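Local coordinates for protein aldehyde dehydrogenase (Burkholderia cenocepacia, PDB 4O6R) that probably oxidises aldehydes to carboxylic acids with NAD+ or NADP+ as the electron acceptor, and is seen here with adenosine monophosphate bound, at residues R353-G358 and I376-H381; I263-A268 and L399-D404; T98-R103 and F282-Q287. One frame throughout, in Å; residues are numbered along the deposited sequence. Where two conformers were deposited one is given.

Contact 1: residues R353-G358 and I376-H381; sequences RVLTGG and IVEAKH
Arg353 and Glu378 face each other as a hydrogen-bonded pair where strand 353-356 runs antiparallel to strand 375-378, the short axes approaching to 4.5 Å with 145° between their directions. Arg353 N donates to Glu378 O at 2.9 Å, and Glu378 N returns the bond to Arg353 O at 2.8 Å. Val354 and Val377 follow as the non-hydrogen-bonded pair. Beyond them Leu355 N reaches Ile376 O at 2.7 Å, while Thr356 N is buried without a partner. The pair forms one margin of the seven-stranded sheet in the catalytic domain of the aldehyde dehydrogenase fold: 353-356 is outermost within the chain, and 375-378 pairs on its other edge with the parallel strand 395-401. Side chains alternate between two faces. On one, CG2 of Val354 meets CG2 of Val377 at 4.1 Å, on the side covered by helix 334-349. On the other, helix 302-315 covers Ile376, whose CD1 lies 3.8 Å from CG2 of Thr356; the hydroxyl of Thr356 bonds to Ser314. Leu355 turns its CD1 branch across CG2 of Ile376, while its CD2 rests against one face of the Arg353 guanidinium. A bend at chi3 (61°) lays that group alongside Glu378, pointing the same way. Guanidinium and carboxylate planes differ by 23°, yet Arg353 NH1 and Glu378 OE1 remain 4.1 Å apart, with the oxygen well out of the guanidinium plane, so any attraction is probably one of charge alone, with no N-H aimed at the oxygen. A water mediates, donating to Glu378 OE1 at 2.7 Å and accepting only weakly from Arg353 NH1. The other carboxylate oxygen, OE2, is engaged by Arg400 in a salt bridge.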
# COMPACT_ATOMS: atom_id res chain seq x y z
N ARG A 353 -46.16 16.96 10.09
CA ARG A 353 -47.07 17.21 8.99
C ARG A 353 -46.83 16.20 7.90
O ARG A 353 -45.76 16.22 7.24
CB ARG A 353 -46.91 18.62 8.42
CG ARG A 353 -47.23 19.68 9.42
CD ARG A 353 -46.93 21.03 8.83
NE ARG A 353 -47.75 21.21 7.65
CZ ARG A 353 -47.35 21.84 6.56
NH1 ARG A 353 -46.13 22.36 6.49
NH2 ARG A 353 -48.17 21.94 5.54
N VAL A 354 -47.82 15.33 7.70
CA VAL A 354 -47.75 14.39 6.58
C VAL A 354 -48.11 15.13 5.28
O VAL A 354 -49.26 15.50 5.07
CB VAL A 354 -48.68 13.18 6.76
CG1 VAL A 354 -48.49 12.18 5.63
CG2 VAL A 354 -48.40 12.47 8.07
N LEU A 355 -47.11 15.34 4.43
CA LEU A 355 -47.30 16.14 3.22
C LEU A 355 -47.83 15.31 2.06
O LEU A 355 -48.51 15.83 1.19
CB LEU A 355 -46.00 16.84 2.84
CG LEU A 355 -45.42 17.77 3.91
CD1 LEU A 355 -44.14 18.43 3.44
CD2 LEU A 355 -46.46 18.83 4.27
N THR A 356 -47.51 14.01 2.04
CA THR A 356 -48.13 13.05 1.12
C THR A 356 -47.97 11.65 1.69
O THR A 356 -47.10 11.41 2.56
CB THR A 356 -47.54 13.10 -0.31
OG1 THR A 356 -48.32 12.27 -1.20
CG2 THR A 356 -46.09 12.60 -0.34
N GLY A 357 -48.83 10.74 1.25
CA GLY A 357 -48.73 9.35 1.62
C GLY A 357 -49.15 9.06 3.03
O GLY A 357 -50.06 9.70 3.55
N GLY A 358 -48.53 8.06 3.63
CA GLY A 358 -48.86 7.66 5.01
C GLY A 358 -49.84 6.51 5.12
O GLY A 358 -50.18 6.08 6.23
N ILE A 376 -43.93 11.49 3.18
CA ILE A 376 -43.10 12.63 3.51
C ILE A 376 -43.71 13.36 4.71
O ILE A 376 -44.86 13.80 4.64
CB ILE A 376 -43.02 13.60 2.30
CG1 ILE A 376 -42.39 12.92 1.10
CG2 ILE A 376 -42.21 14.86 2.64
CD1 ILE A 376 -42.52 13.74 -0.17
N VAL A 377 -42.93 13.50 5.78
CA VAL A 377 -43.40 14.11 7.01
C VAL A 377 -42.46 15.23 7.40
O VAL A 377 -41.26 14.99 7.55
CB VAL A 377 -43.42 13.12 8.19
CG1 VAL A 377 -43.79 13.83 9.47
CG2 VAL A 377 -44.37 11.99 7.92
N GLU A 378 -43.00 16.43 7.58
CA GLU A 378 -42.21 17.50 8.11
C GLU A 378 -42.27 17.46 9.63
O GLU A 378 -43.36 17.57 10.20
CB GLU A 378 -42.64 18.84 7.55
CG GLU A 378 -41.69 19.95 7.97
CD GLU A 378 -41.50 21.05 6.91
OE1 GLU A 378 -42.24 21.17 5.90
OE2 GLU A 378 -40.57 21.82 7.13
N ALA A 379 -41.12 17.27 10.29
CA ALA A 379 -41.10 17.09 11.76
C ALA A 379 -41.05 18.41 12.50
O ALA A 379 -40.47 19.37 12.02
CB ALA A 379 -39.92 16.25 12.19
N LYS A 380 -41.65 18.43 13.68
CA LYS A 380 -41.65 19.62 14.52
C LYS A 380 -40.25 19.87 15.08
O LYS A 380 -39.84 21.01 15.14
CB LYS A 380 -42.71 19.48 15.62
CG LYS A 380 -42.98 20.71 16.45
CD LYS A 380 -44.01 20.38 17.54
CE LYS A 380 -44.18 21.53 18.53
NZ LYS A 380 -44.88 21.07 19.76
N HIS A 381 -39.51 18.80 15.42
CA HIS A 381 -38.13 18.89 15.97
C HIS A 381 -37.23 17.73 15.50
O HIS A 381 -37.73 16.60 15.25
CB HIS A 381 -38.14 18.85 17.52
CG HIS A 381 -39.10 19.80 18.19
ND1 HIS A 381 -38.90 21.16 18.23
CD2 HIS A 381 -40.22 19.56 18.92
CE1 HIS A 381 -39.88 21.73 18.91
NE2 HIS A 381 -40.69 20.78 19.34
O HOH W 1 -44.22 21.98 4.21

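Contact 2: residues I263-A268 and L399-D404; sequences IVFDDA and LRFGSD
Both carboxylate oxygens of Asp404 have polar partners beyond the two segments, OD2 in a salt bridge with Arg429 of helix 427-436; OD1 also lies 3.5 Å from CE1 of Phe265. The carboxylate plane is turned 61° from the Phe265 ring. Next to it, Phe401 presents its edge to the face of Phe265 in an offset edge-to-face pair, with ring centroids 5.2 Å apart and planes at 76°. The nearest ring carbons are Phe265 CE1 and Phe401 CE2, at 3.6 Å. The first torsion of Phe401 sets CG between its backbone N and carbonyl carbon (chi1 71°), which aims the ring at strand 261-264. There CE1 of Phe401 meets CG2 of Ile263 at 3.7 Å, and its CZ approaches the carbonyl oxygen of Val264 at 3.6 Å. Strand 294-298 lies between the two strands in the parallel part of the sheet, so the rings span a neighbour, on a side covered by helices 404-411 and 427-436; Phe401 also packs on Val296 and edge-to-face with His298. Ser403 N-caps helix 404-411, whose Ala407 touches Ile263 and Phe401. The carboxylate's polar needs are thus met away from Phe265, and across the contact cohesion is apolar and aromatic.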
# COMPACT_ATOMS: atom_id res chain seq x y z
N ILE A 263 -28.65 16.51 2.99
CA ILE A 263 -28.70 17.93 3.29
C ILE A 263 -28.68 18.72 1.98
O ILE A 263 -27.82 18.52 1.14
CB ILE A 263 -27.48 18.37 4.15
CG1 ILE A 263 -27.31 17.49 5.38
CG2 ILE A 263 -27.60 19.83 4.56
CD1 ILE A 263 -25.97 17.63 6.08
N VAL A 264 -29.64 19.63 1.81
CA VAL A 264 -29.72 20.44 0.63
C VAL A 264 -29.48 21.90 1.01
O VAL A 264 -30.29 22.55 1.69
CB VAL A 264 -31.07 20.26 -0.09
CG1 VAL A 264 -31.15 21.07 -1.37
CG2 VAL A 264 -31.29 18.78 -0.36
N PHE A 265 -28.37 22.42 0.52
CA PHE A 265 -28.01 23.81 0.73
C PHE A 265 -28.68 24.74 -0.28
O PHE A 265 -29.22 24.31 -1.31
CB PHE A 265 -26.49 23.96 0.72
CG PHE A 265 -25.84 23.46 1.96
CD1 PHE A 265 -25.71 24.27 3.07
CD2 PHE A 265 -25.39 22.15 2.03
CE1 PHE A 265 -25.13 23.78 4.24
CE2 PHE A 265 -24.79 21.66 3.17
CZ PHE A 265 -24.67 22.47 4.29
N ASP A 266 -28.65 26.03 0.01
CA ASP A 266 -29.42 26.98 -0.81
C ASP A 266 -28.78 27.22 -2.18
O ASP A 266 -29.43 27.79 -3.06
CB ASP A 266 -29.75 28.29 -0.06
CG ASP A 266 -28.57 29.15 0.23
OD1 ASP A 266 -27.44 28.65 0.34
OD2 ASP A 266 -28.75 30.36 0.32
N ASP A 267 -27.56 26.75 -2.37
CA ASP A 267 -26.91 26.87 -3.66
C ASP A 267 -26.92 25.51 -4.45
O ASP A 267 -26.23 25.36 -5.44
CB ASP A 267 -25.49 27.39 -3.46
CG ASP A 267 -24.57 26.33 -2.90
OD1 ASP A 267 -25.08 25.45 -2.17
OD2 ASP A 267 -23.37 26.35 -3.23
N ALA A 268 -27.70 24.53 -3.98
CA ALA A 268 -27.78 23.24 -4.65
C ALA A 268 -28.47 23.39 -6.02
O ALA A 268 -29.28 24.30 -6.24
CB ALA A 268 -28.57 22.27 -3.79
N LEU A 399 -36.52 18.26 7.89
CA LEU A 399 -36.08 19.23 8.87
C LEU A 399 -35.47 20.42 8.11
O LEU A 399 -34.98 20.25 6.99
CB LEU A 399 -35.00 18.60 9.77
CG LEU A 399 -35.42 17.39 10.61
CD1 LEU A 399 -34.23 16.59 11.08
CD2 LEU A 399 -36.27 17.85 11.77
N ARG A 400 -35.53 21.61 8.69
CA ARG A 400 -35.00 22.81 8.06
C ARG A 400 -33.85 23.39 8.89
O ARG A 400 -33.78 23.16 10.09
CB ARG A 400 -36.10 23.87 7.91
CG ARG A 400 -37.24 23.39 7.03
CD ARG A 400 -38.29 24.46 6.88
NE ARG A 400 -39.47 23.96 6.22
CZ ARG A 400 -40.21 24.69 5.39
NH1 ARG A 400 -39.86 25.94 5.10
NH2 ARG A 400 -41.26 24.13 4.81
N PHE A 401 -32.99 24.16 8.23
CA PHE A 401 -31.86 24.82 8.88
C PHE A 401 -31.52 26.13 8.22
O PHE A 401 -31.97 26.40 7.11
CB PHE A 401 -30.61 23.91 8.86
CG PHE A 401 -29.99 23.74 7.48
CD1 PHE A 401 -30.51 22.81 6.59
CD2 PHE A 401 -28.93 24.53 7.06
CE1 PHE A 401 -29.94 22.63 5.33
CE2 PHE A 401 -28.36 24.36 5.81
CZ PHE A 401 -28.87 23.40 4.94
N GLY A 402 -30.71 26.92 8.92
CA GLY A 402 -30.35 28.26 8.48
C GLY A 402 -28.88 28.62 8.38
O GLY A 402 -28.57 29.65 7.79
N SER A 403 -27.98 27.86 9.04
CA SER A 403 -26.53 28.03 8.96
C SER A 403 -25.89 26.65 8.72
O SER A 403 -26.50 25.64 9.01
CB SER A 403 -26.03 28.59 10.27
OG SER A 403 -26.23 27.63 11.29
N ASP A 404 -24.69 26.61 8.16
CA ASP A 404 -23.97 25.34 7.95
C ASP A 404 -23.82 24.60 9.28
O ASP A 404 -23.95 23.39 9.33
CB ASP A 404 -22.58 25.56 7.36
CG ASP A 404 -22.61 26.07 5.93
OD1 ASP A 404 -23.61 26.65 5.46
OD2 ASP A 404 -21.57 25.91 5.25

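Contact 3: residues T98-R103 and F282-Q287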
# COMPACT_ATOMS: atom_id res chain seq x y z
N THR A 98 -38.87 -10.65 -2.85
CA THR A 98 -38.60 -9.43 -2.08
C THR A 98 -39.61 -8.32 -2.27
O THR A 98 -39.74 -7.47 -1.41
CB THR A 98 -37.26 -8.81 -2.47
OG1 THR A 98 -37.30 -8.44 -3.86
CG2 THR A 98 -36.15 -9.76 -2.21
N GLY A 99 -40.31 -8.32 -3.41
CA GLY A 99 -41.14 -7.21 -3.80
C GLY A 99 -40.44 -6.10 -4.58
O GLY A 99 -41.09 -5.15 -4.96
N HIS A 100 -39.13 -6.19 -4.80
CA HIS A 100 -38.45 -5.17 -5.57
C HIS A 100 -39.07 -5.14 -6.96
O HIS A 100 -39.27 -6.20 -7.53
CB HIS A 100 -36.99 -5.50 -5.76
CG HIS A 100 -36.21 -5.57 -4.49
ND1 HIS A 100 -34.85 -5.81 -4.48
CD2 HIS A 100 -36.59 -5.50 -3.19
CE1 HIS A 100 -34.42 -5.86 -3.23
NE2 HIS A 100 -35.45 -5.66 -2.43
N PRO A 101 -39.36 -3.94 -7.49
CA PRO A 101 -39.81 -3.87 -8.89
C PRO A 101 -38.84 -4.61 -9.83
O PRO A 101 -37.62 -4.50 -9.71
CB PRO A 101 -39.81 -2.37 -9.18
CG PRO A 101 -40.11 -1.75 -7.83
CD PRO A 101 -39.44 -2.63 -6.82
N ILE A 102 -39.39 -5.35 -10.78
CA ILE A 102 -38.58 -6.07 -11.77
C ILE A 102 -37.61 -5.14 -12.48
O ILE A 102 -36.50 -5.53 -12.81
CB ILE A 102 -39.49 -6.85 -12.76
CG1 ILE A 102 -38.69 -7.75 -13.72
CG2 ILE A 102 -40.39 -5.90 -13.53
CD1 ILE A 102 -37.88 -8.87 -13.07
N ARG A 103 -37.99 -3.89 -12.70
CA ARG A 103 -37.04 -2.99 -13.32
C ARG A 103 -35.77 -2.78 -12.45
O ARG A 103 -34.69 -2.62 -13.01
CB ARG A 103 -37.73 -1.68 -13.71
CG ARG A 103 -38.02 -0.75 -12.55
CD ARG A 103 -38.65 0.52 -13.07
NE ARG A 103 -38.34 1.62 -12.18
CZ ARG A 103 -38.39 2.90 -12.50
NH1 ARG A 103 -38.83 3.30 -13.70
NH2 ARG A 103 -38.05 3.81 -11.58
N PHE A 282 -36.82 6.56 -1.77
CA PHE A 282 -37.88 5.71 -2.34
C PHE A 282 -37.39 4.49 -3.07
O PHE A 282 -38.13 3.50 -3.15
CB PHE A 282 -38.88 6.55 -3.16
CG PHE A 282 -39.51 7.65 -2.34
CD1 PHE A 282 -40.05 7.38 -1.08
CD2 PHE A 282 -39.52 8.95 -2.79
CE1 PHE A 282 -40.59 8.37 -0.30
CE2 PHE A 282 -40.07 9.94 -2.01
CZ PHE A 282 -40.60 9.67 -0.77
N HIS A 283 -36.14 4.50 -3.56
CA HIS A 283 -35.60 3.29 -4.14
C HIS A 283 -35.60 2.20 -3.09
O HIS A 283 -35.31 2.46 -1.93
CB HIS A 283 -34.19 3.46 -4.70
CG HIS A 283 -33.52 2.16 -5.03
ND1 HIS A 283 -32.50 1.65 -4.27
CD2 HIS A 283 -33.78 1.24 -5.99
CE1 HIS A 283 -32.10 0.49 -4.77
NE2 HIS A 283 -32.88 0.21 -5.80
N ASN A 284 -35.96 1.00 -3.52
CA ASN A 284 -36.03 -0.20 -2.68
C ASN A 284 -37.06 -0.04 -1.58
O ASN A 284 -36.99 -0.68 -0.52
CB ASN A 284 -34.67 -0.59 -2.08
CG ASN A 284 -34.47 -2.09 -2.08
OD1 ASN A 284 -34.64 -2.73 -3.13
ND2 ASN A 284 -34.14 -2.69 -0.92
N GLN A 285 -38.04 0.82 -1.85
CA GLN A 285 -39.10 1.07 -0.90
C GLN A 285 -38.55 1.62 0.43
O GLN A 285 -39.11 1.40 1.51
CB GLN A 285 -39.90 -0.21 -0.68
CG GLN A 285 -40.65 -0.75 -1.90
CD GLN A 285 -39.78 -1.20 -3.07
OE1 GLN A 285 -39.83 -0.60 -4.16
NE2 GLN A 285 -38.97 -2.25 -2.86
N GLY A 286 -37.43 2.33 0.37
CA GLY A 286 -36.77 2.79 1.59
C GLY A 286 -36.13 1.75 2.47
O GLY A 286 -35.64 2.07 3.58
N GLN A 287 -36.04 0.51 1.98
CA GLN A 287 -35.52 -0.60 2.76
C GLN A 287 -34.02 -0.73 2.47
O GLN A 287 -33.56 -1.63 1.76
CB GLN A 287 -36.28 -1.88 2.42
CG GLN A 287 -37.77 -1.79 2.68
CD GLN A 287 -38.57 -2.93 2.02
OE1 GLN A 287 -39.41 -3.57 2.66
NE2 GLN A 287 -38.29 -3.18 0.76
O HOH W 2 -39.69 -4.65 -1.34
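Asn284 places its amide oxygen over the centre of the His100 ring, OD1 standing 3.0 Å above the plane and the amide turned 73° from it. The approach is to the ring face, so the 3.1 Å between Asn284 OD1 and His100 NE2 is a close contact without hydrogen-bond geometry. Thr98 OG1 lies over the opposite face, nearer the rim, and accepts from His100 N at 3.0 Å in an ST turn. The ring nitrogens have partners outside the two segments: ND1 bonds to Asp109 and NE2 weakly to Asn157 O.

Hydrogen bonds fix the other partner. Asn284 ND2 donates to Gln287 O at 2.9 Å, in the plane of its amide, and also to Asn157 O; Asn284 O in turn receives Gln287 N and NE2 from opposite faces. One water joins the segments, donating to Thr98 O at 2.8 Å and accepting from NE2 of both Gln285 and Gln287.

Van der Waals contact comes from Gln285, bent at chi2 (64°), whose OE1 touches CD of Pro101 at 3.4 Å while bonding to Gly329 N.

Residues 282-287 lead into the family's cysteine active-site signature, between helix 270-282 and strand 294-298; they meet the turn linking helix 87-98 to helix 102-123, whose Arg103 reaches His493 of a neighbouring subunit.

Overall arrangement
Contacts 1 and 2 belong to one sheet: the edge pairing of contact 1 adjoins strand 395-401 of contact 2, and the Glu378-Arg400 salt bridge, with Leu399 packed on Ala379, ties them directly. Contact 1 is partly buried and rests on backbone bonds, with a charge pair bridged, weakly on the arginine side, by a water at its more exposed end; contact 2 is buried, joins strands that are not neighbours, and relies on aromatic packing. Contact 3, also buried but nearer the chain centre, holds loops together through amides, a histidine and a water. It meets contact 1 where Phe282 packs on Ile376, but does not touch contact 2, about 13 Å away between nearest atoms.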